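Local coordinates for protein frutapin (Artocarpus altilis, PDB 5KRP) that is a jacalin-related plant lectin that probably binds carbohydrates, most likely mannose-type sugars, through a beta-prism fold assembled as a tetramer, at residues G9-P14 with T119-P124; I29-Y34 with G54-S59; T84-F87 with T92-P95. One frame throughout, in Å; residues are numbered along the deposited sequence.

Interaction 1 (G9-P14 with T119-P124)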
# COMPACT_ATOMS: atom_id res chain seq x y z
N GLY A 9 12.22 4.98 11.36
CA GLY A 9 13.03 5.98 12.06
C GLY A 9 12.08 6.94 12.79
O GLY A 9 10.93 6.56 13.16
N PRO A 10 12.55 8.14 13.15
CA PRO A 10 13.90 8.65 12.83
C PRO A 10 15.00 7.97 13.64
O PRO A 10 14.75 7.34 14.70
CB PRO A 10 13.80 10.17 13.21
CG PRO A 10 12.33 10.47 13.15
CD PRO A 10 11.67 9.22 13.64
N TRP A 11 16.22 8.09 13.13
CA TRP A 11 17.47 7.75 13.84
C TRP A 11 18.17 9.07 14.14
O TRP A 11 18.33 9.91 13.25
CB TRP A 11 18.38 6.89 12.95
CG TRP A 11 17.75 5.47 12.77
CD1 TRP A 11 17.85 4.40 13.58
CD2 TRP A 11 16.94 5.05 11.65
NE1 TRP A 11 17.18 3.31 13.04
CE2 TRP A 11 16.60 3.69 11.87
CE3 TRP A 11 16.48 5.70 10.51
CZ2 TRP A 11 15.79 2.95 10.96
CZ3 TRP A 11 15.67 5.00 9.60
CH2 TRP A 11 15.34 3.61 9.84
N GLY A 12 18.54 9.27 15.41
CA GLY A 12 19.23 10.49 15.83
C GLY A 12 18.55 11.03 17.07
O GLY A 12 17.78 10.33 17.74
N GLY A 13 18.84 12.28 17.40
CA GLY A 13 18.33 12.83 18.68
C GLY A 13 17.09 13.64 18.50
O GLY A 13 16.55 13.78 17.40
N PRO A 14 16.57 14.21 19.59
CA PRO A 14 15.31 14.86 19.64
C PRO A 14 15.32 16.38 19.36
O PRO A 14 14.26 16.99 19.34
CB PRO A 14 14.83 14.53 21.05
CG PRO A 14 16.08 14.61 21.86
CD PRO A 14 17.18 14.11 20.92
N THR A 119 26.70 5.25 17.46
CA THR A 119 25.82 4.13 17.27
C THR A 119 25.45 3.97 15.80
O THR A 119 24.86 4.84 15.21
CB THR A 119 24.56 4.33 18.08
OG1 THR A 119 24.95 4.46 19.45
CG2 THR A 119 23.61 3.10 18.00
N TYR A 120 25.86 2.87 15.23
CA TYR A 120 25.52 2.53 13.82
C TYR A 120 24.05 2.23 13.65
O TYR A 120 23.44 1.72 14.57
CB TYR A 120 26.38 1.32 13.40
CG TYR A 120 26.08 0.70 12.03
CD1 TYR A 120 26.38 1.35 10.86
CD2 TYR A 120 25.53 -0.58 11.94
CE1 TYR A 120 26.18 0.78 9.63
CE2 TYR A 120 25.32 -1.20 10.70
CZ TYR A 120 25.65 -0.51 9.56
OH TYR A 120 25.45 -1.06 8.31
N PHE A 121 23.44 2.73 12.59
CA PHE A 121 22.06 2.29 12.23
C PHE A 121 22.07 1.84 10.80
O PHE A 121 22.90 2.33 10.03
CB PHE A 121 20.98 3.32 12.50
CG PHE A 121 21.03 4.52 11.57
CD1 PHE A 121 21.90 5.55 11.83
CD2 PHE A 121 20.27 4.56 10.41
CE1 PHE A 121 21.95 6.68 10.98
CE2 PHE A 121 20.35 5.67 9.56
CZ PHE A 121 21.19 6.71 9.83
N ASN A 122 21.13 0.97 10.42
CA ASN A 122 21.07 0.48 9.02
C ASN A 122 19.67 -0.02 8.70
O ASN A 122 19.09 -0.82 9.47
CB ASN A 122 22.16 -0.59 8.92
CG ASN A 122 21.93 -1.65 7.91
OD1 ASN A 122 21.88 -1.39 6.73
ND2 ASN A 122 21.95 -2.88 8.36
N LEU A 123 19.18 0.50 7.59
CA LEU A 123 17.90 0.17 7.00
C LEU A 123 18.14 -0.53 5.62
O LEU A 123 18.31 0.17 4.59
CB LEU A 123 17.04 1.40 6.80
CG LEU A 123 15.64 1.12 6.20
CD1 LEU A 123 14.75 0.44 7.25
CD2 LEU A 123 15.09 2.44 5.71
N PRO A 124 18.18 -1.85 5.62
CA PRO A 124 18.35 -2.63 4.36
C PRO A 124 16.95 -2.86 3.81
O PRO A 124 16.10 -3.41 4.49
CB PRO A 124 19.02 -3.91 4.79
CG PRO A 124 18.89 -3.96 6.27
CD PRO A 124 18.16 -2.76 6.78

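Interaction 2 (I29-Y34 with G54-S59)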
# COMPACT_ATOMS: atom_id res chain seq x y z
N ILE A 29 17.91 13.23 -6.71
CA ILE A 29 19.19 13.80 -6.18
C ILE A 29 19.05 14.01 -4.71
O ILE A 29 18.06 14.59 -4.20
CB ILE A 29 19.55 15.15 -6.86
CG1 ILE A 29 19.80 14.97 -8.37
CG2 ILE A 29 20.75 15.89 -6.19
CD1 ILE A 29 19.68 16.25 -9.20
N ILE A 30 20.16 13.69 -4.03
CA ILE A 30 20.32 14.03 -2.60
C ILE A 30 21.51 14.98 -2.44
O ILE A 30 22.55 14.69 -2.98
CB ILE A 30 20.54 12.78 -1.73
CG1 ILE A 30 19.30 11.88 -1.80
CG2 ILE A 30 20.77 13.19 -0.27
CD1 ILE A 30 19.53 10.49 -1.27
N GLU A 31 21.30 16.12 -1.78
CA GLU A 31 22.41 17.09 -1.49
C GLU A 31 22.59 17.19 0.02
O GLU A 31 21.64 17.41 0.75
CB GLU A 31 22.07 18.47 -2.04
CG GLU A 31 21.90 18.50 -3.55
CD GLU A 31 21.58 19.89 -4.09
OE1 GLU A 31 22.46 20.79 -3.94
OE2 GLU A 31 20.48 20.09 -4.67
N LEU A 32 23.81 17.00 0.50
CA LEU A 32 24.03 17.14 1.88
C LEU A 32 25.34 17.87 2.11
O LEU A 32 26.13 18.01 1.18
CB LEU A 32 23.98 15.77 2.55
CG LEU A 32 24.92 14.70 2.14
CD1 LEU A 32 26.27 14.86 2.90
CD2 LEU A 32 24.38 13.34 2.46
N SER A 33 25.50 18.39 3.34
CA SER A 33 26.84 18.92 3.79
C SER A 33 27.32 18.13 4.99
O SER A 33 26.51 17.52 5.73
CB SER A 33 26.80 20.41 4.06
OG SER A 33 26.13 20.68 5.26
N TYR A 34 28.64 18.05 5.14
CA TYR A 34 29.23 17.30 6.22
C TYR A 34 30.63 17.84 6.60
O TYR A 34 31.29 18.51 5.78
CB TYR A 34 29.42 15.85 5.88
CG TYR A 34 30.39 15.59 4.75
CD1 TYR A 34 29.99 15.70 3.40
CD2 TYR A 34 31.74 15.23 5.03
CE1 TYR A 34 30.90 15.46 2.36
CE2 TYR A 34 32.66 15.02 3.98
CZ TYR A 34 32.21 15.10 2.67
OH TYR A 34 33.07 14.88 1.61
N GLY A 54 12.48 19.41 -3.01
CA GLY A 54 12.01 19.52 -1.61
C GLY A 54 12.55 20.77 -0.95
O GLY A 54 13.47 21.42 -1.48
N SER A 55 11.94 21.13 0.16
CA SER A 55 12.40 22.25 0.93
C SER A 55 13.83 21.99 1.33
O SER A 55 14.21 20.89 1.61
CB SER A 55 11.57 22.44 2.21
OG SER A 55 10.22 22.78 1.94
N LYS A 56 14.61 23.05 1.39
CA LYS A 56 15.99 22.97 1.90
C LYS A 56 16.00 22.86 3.43
O LYS A 56 15.20 23.48 4.10
CB LYS A 56 16.78 24.22 1.44
CG LYS A 56 16.87 24.43 -0.05
CD LYS A 56 17.71 23.33 -0.69
CE LYS A 56 17.91 23.47 -2.21
NZ LYS A 56 17.79 22.13 -2.92
N HIS A 57 16.85 22.01 3.96
CA HIS A 57 17.10 21.90 5.42
C HIS A 57 18.62 22.16 5.61
O HIS A 57 19.44 21.26 5.82
CB HIS A 57 16.62 20.53 5.93
CG HIS A 57 15.27 20.18 5.38
ND1 HIS A 57 14.14 20.85 5.77
CD2 HIS A 57 14.85 19.24 4.50
CE1 HIS A 57 13.09 20.39 5.12
NE2 HIS A 57 13.50 19.42 4.32
N THR A 58 18.93 23.44 5.52
CA THR A 58 20.29 23.90 5.39
C THR A 58 20.87 24.12 6.79
O THR A 58 20.21 24.72 7.67
CB THR A 58 20.26 25.22 4.58
OG1 THR A 58 19.77 24.91 3.25
CG2 THR A 58 21.67 25.81 4.42
N SER A 59 22.10 23.67 6.99
CA SER A 59 22.88 23.97 8.17
C SER A 59 23.65 25.30 7.93
O SER A 59 24.14 25.58 6.82
CB SER A 59 23.91 22.83 8.45
OG SER A 59 24.87 23.34 9.40
O HOH W 1 26.31 23.43 5.90

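Interaction 3 (T84-F87 with T92-P95)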
# COMPACT_ATOMS: atom_id res chain seq x y z
N THR A 84 24.89 7.70 14.74
CA THR A 84 24.37 8.79 15.56
C THR A 84 25.20 8.86 16.91
O THR A 84 25.63 7.84 17.43
CB THR A 84 22.85 8.67 15.88
OG1 THR A 84 22.60 7.49 16.60
CG2 THR A 84 22.07 8.57 14.63
N ALA A 85 25.36 10.08 17.41
CA ALA A 85 26.10 10.32 18.67
C ALA A 85 26.00 11.75 19.11
O ALA A 85 25.75 12.60 18.30
CB ALA A 85 27.58 10.00 18.48
N PRO A 86 26.21 12.03 20.41
CA PRO A 86 26.22 13.38 20.95
C PRO A 86 27.30 14.20 20.25
O PRO A 86 28.29 13.66 19.69
CB PRO A 86 26.56 13.18 22.42
CG PRO A 86 26.16 11.82 22.72
CD PRO A 86 26.36 11.02 21.46
N PHE A 87 26.97 15.47 20.15
CA PHE A 87 27.86 16.40 19.56
C PHE A 87 28.29 17.27 20.73
O PHE A 87 27.46 18.03 21.32
CB PHE A 87 27.20 17.19 18.46
CG PHE A 87 28.20 17.80 17.52
CD1 PHE A 87 28.88 16.98 16.61
CD2 PHE A 87 28.50 19.17 17.55
CE1 PHE A 87 29.81 17.52 15.72
CE2 PHE A 87 29.43 19.71 16.65
CZ PHE A 87 30.09 18.88 15.74
N THR A 92 23.80 21.07 25.33
CA THR A 92 22.85 19.98 25.53
C THR A 92 23.44 18.61 25.25
O THR A 92 22.77 17.58 25.51
CB THR A 92 21.69 20.14 24.57
OG1 THR A 92 22.24 20.12 23.23
CG2 THR A 92 20.94 21.45 24.90
N ARG A 93 24.65 18.56 24.68
CA ARG A 93 25.21 17.28 24.29
C ARG A 93 24.14 16.32 23.60
O ARG A 93 24.02 15.12 23.86
CB ARG A 93 25.84 16.61 25.48
CG ARG A 93 26.98 15.76 25.00
CD ARG A 93 27.96 15.42 26.09
NE ARG A 93 28.66 14.20 25.72
CZ ARG A 93 28.13 12.97 25.76
NH1 ARG A 93 26.85 12.79 26.15
NH2 ARG A 93 28.88 11.93 25.41
N THR A 94 23.34 16.88 22.73
CA THR A 94 22.22 16.10 22.17
C THR A 94 22.79 15.15 21.01
O THR A 94 23.68 15.59 20.28
CB THR A 94 21.16 17.03 21.71
OG1 THR A 94 19.98 16.27 21.52
CG2 THR A 94 21.56 17.82 20.46
N PRO A 95 22.30 13.92 20.89
CA PRO A 95 22.69 13.09 19.73
C PRO A 95 22.25 13.71 18.40
O PRO A 95 21.16 14.23 18.27
CB PRO A 95 21.97 11.77 19.97
CG PRO A 95 21.64 11.78 21.47
CD PRO A 95 21.32 13.16 21.73

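Interaction 1 (G9-P14 with T119-P124)
Trp11 and Phe121 lie against each other as an offset stack: the five-membered ring of the indole and the phenyl ring have centroids 4.5 Å apart, and their planes are inclined by only 11°. Each side chain also places its CB over the partner's ring. Trp11 CB stands 3.8 Å from the centroid of the Phe121 ring, almost on the ring normal, while Phe121 CB covers the five-membered ring in return and comes within 3.5 Å of Trp11 CD1. The torsion of Phe121 suits this pairing: CG lies between the backbone N and the carbonyl carbon (chi1 70°). At the far end of the indole, Trp11 CH2 meets Leu123 CB at 4.1 Å, and Leu123 CD1 is equally near. In the jacalin-type beta-prism of this chain, the packing joins strand 6-12 of one four-stranded sheet to strand 119-125 of another, entirely through side chains. Gly9 CA lies over the indole face turned away from Phe121, offset toward the rim. Trp11 NE1 gives its hydrogen to Asn122 O of the second subunit, with the same bond returned from that subunit's Trp11, so the stacked indole also belongs to the subunit interface. Backbone bonds of Trp11 to Ile144, and of Phe121 to Gly82, position the two aromatic residues within their respective sheets.

Interaction 2 (I29-Y34 with G54-S59)
Lys56 and Glu31 account for the larger part of this sparse contact: Glu31 points at the loop 54-59 from the strand 29-34, and the end of Lys56 comes round to meet it. Their charged ends form a long salt bridge, with Lys56 NZ 3.8 Å from Glu31 OE2. The lysine chain bends at chi2 (-67°) and again at chi4, which brings NZ nearer the strand, whereas the glutamate carries its carboxylate out on a chain extended beyond CG. At such a separation the attraction is probably modest. Further along, Ser33 faces Ser59, but Ser33 OG comes no nearer than 4.4 Å to Ser59 CB. A water spans the interval, 2.8 Å from Ser33 OG and 3.2 Å from Ser59 O. Both serine hydroxyls have protein partners as well: Ser33 OG bonds to the backbone N of Ser40, and Ser59 OG to Asp139 O and Leu61 N. Strand 38-47 supplies further support, since Ser40 OG accepts from Ser59 N and Ser42 OG from His57 N. The loop thus crosses one face of the sheet from outer strand 50-53 to outer strand 64-69, nearly parallel to strand 26-34 where they touch (12°), as the long connection of a Greek key, one of three in the jacalin-type beta-prism.

Interaction 3 (T84-F87 with T92-P95)
Strands 77-86 and 95-104 are antiparallel neighbours in one sheet of the jacalin-like beta-prism, and this contact lies at the end of the pair where the chain turns from one to the other. Pro86 and Pro95 form an antiparallel non-hydrogen-bonded pair with unusually close backbones, Pro86 N being 3.7 Å from Pro95 CA. Their side chains diverge. The N-H that proline lacks costs this pair nothing across the gap, since at such a site it would not point at the partner strand. The CA-H...O contacts usual there are present: Pro95 CA approaches Ala85 O, and Pro86 CA approaches Thr94 O, each at 3.4 Å. Thr94 O also accepts the hydrogen bond from Phe87 N, at 3.3 Å with an angle of 145° at the hydrogen. That donor sits 43° out of the carbonyl plane, so the bond misses the lone-pair directions.

Arg93 supplies the main side-chain contact. Its chain is extended from CG to NE and carries the guanidinium to Pro86, whose CB lies 3.7 Å above the middle of one face of the flat group. Pro86 CG is 3.6 Å from Arg93 NH1, and the aliphatic Arg93 CG also packs on Pro86 CB. The proline ring thus rests against both the arm and the flat head of the arginine. The end of Phe87 leads away from 92-95 and packs on Glu36, Ala37 and Leu140 of nearby loops and on Val96 and Arg98 of strand 95-104. Two consecutive antiparallel strands joined by a short loop make this the closing end of a beta-hairpin.

In the fold
Interaction 1 is the buried contact of the three, interaction 2 is partly buried, and interaction 3 lies at the surface, its centre about 17 Å from that of the chain. Their chemistry follows this order: aromatic and aliphatic packing between two sheets, then a long charge pair and a water over a strand of the third sheet, then mostly backbone contacts with an arginine over a proline at a hairpin end. Interactions 1 and 3 share a sheet, in which strands 77-86 and 119-125 are neighbours, and they touch through Thr84, with a probable hydrogen bond from Thr119 N to Thr84 O, and where Pro14 packs on Thr94. Interaction 2 belongs to the remaining sheet and touches neither.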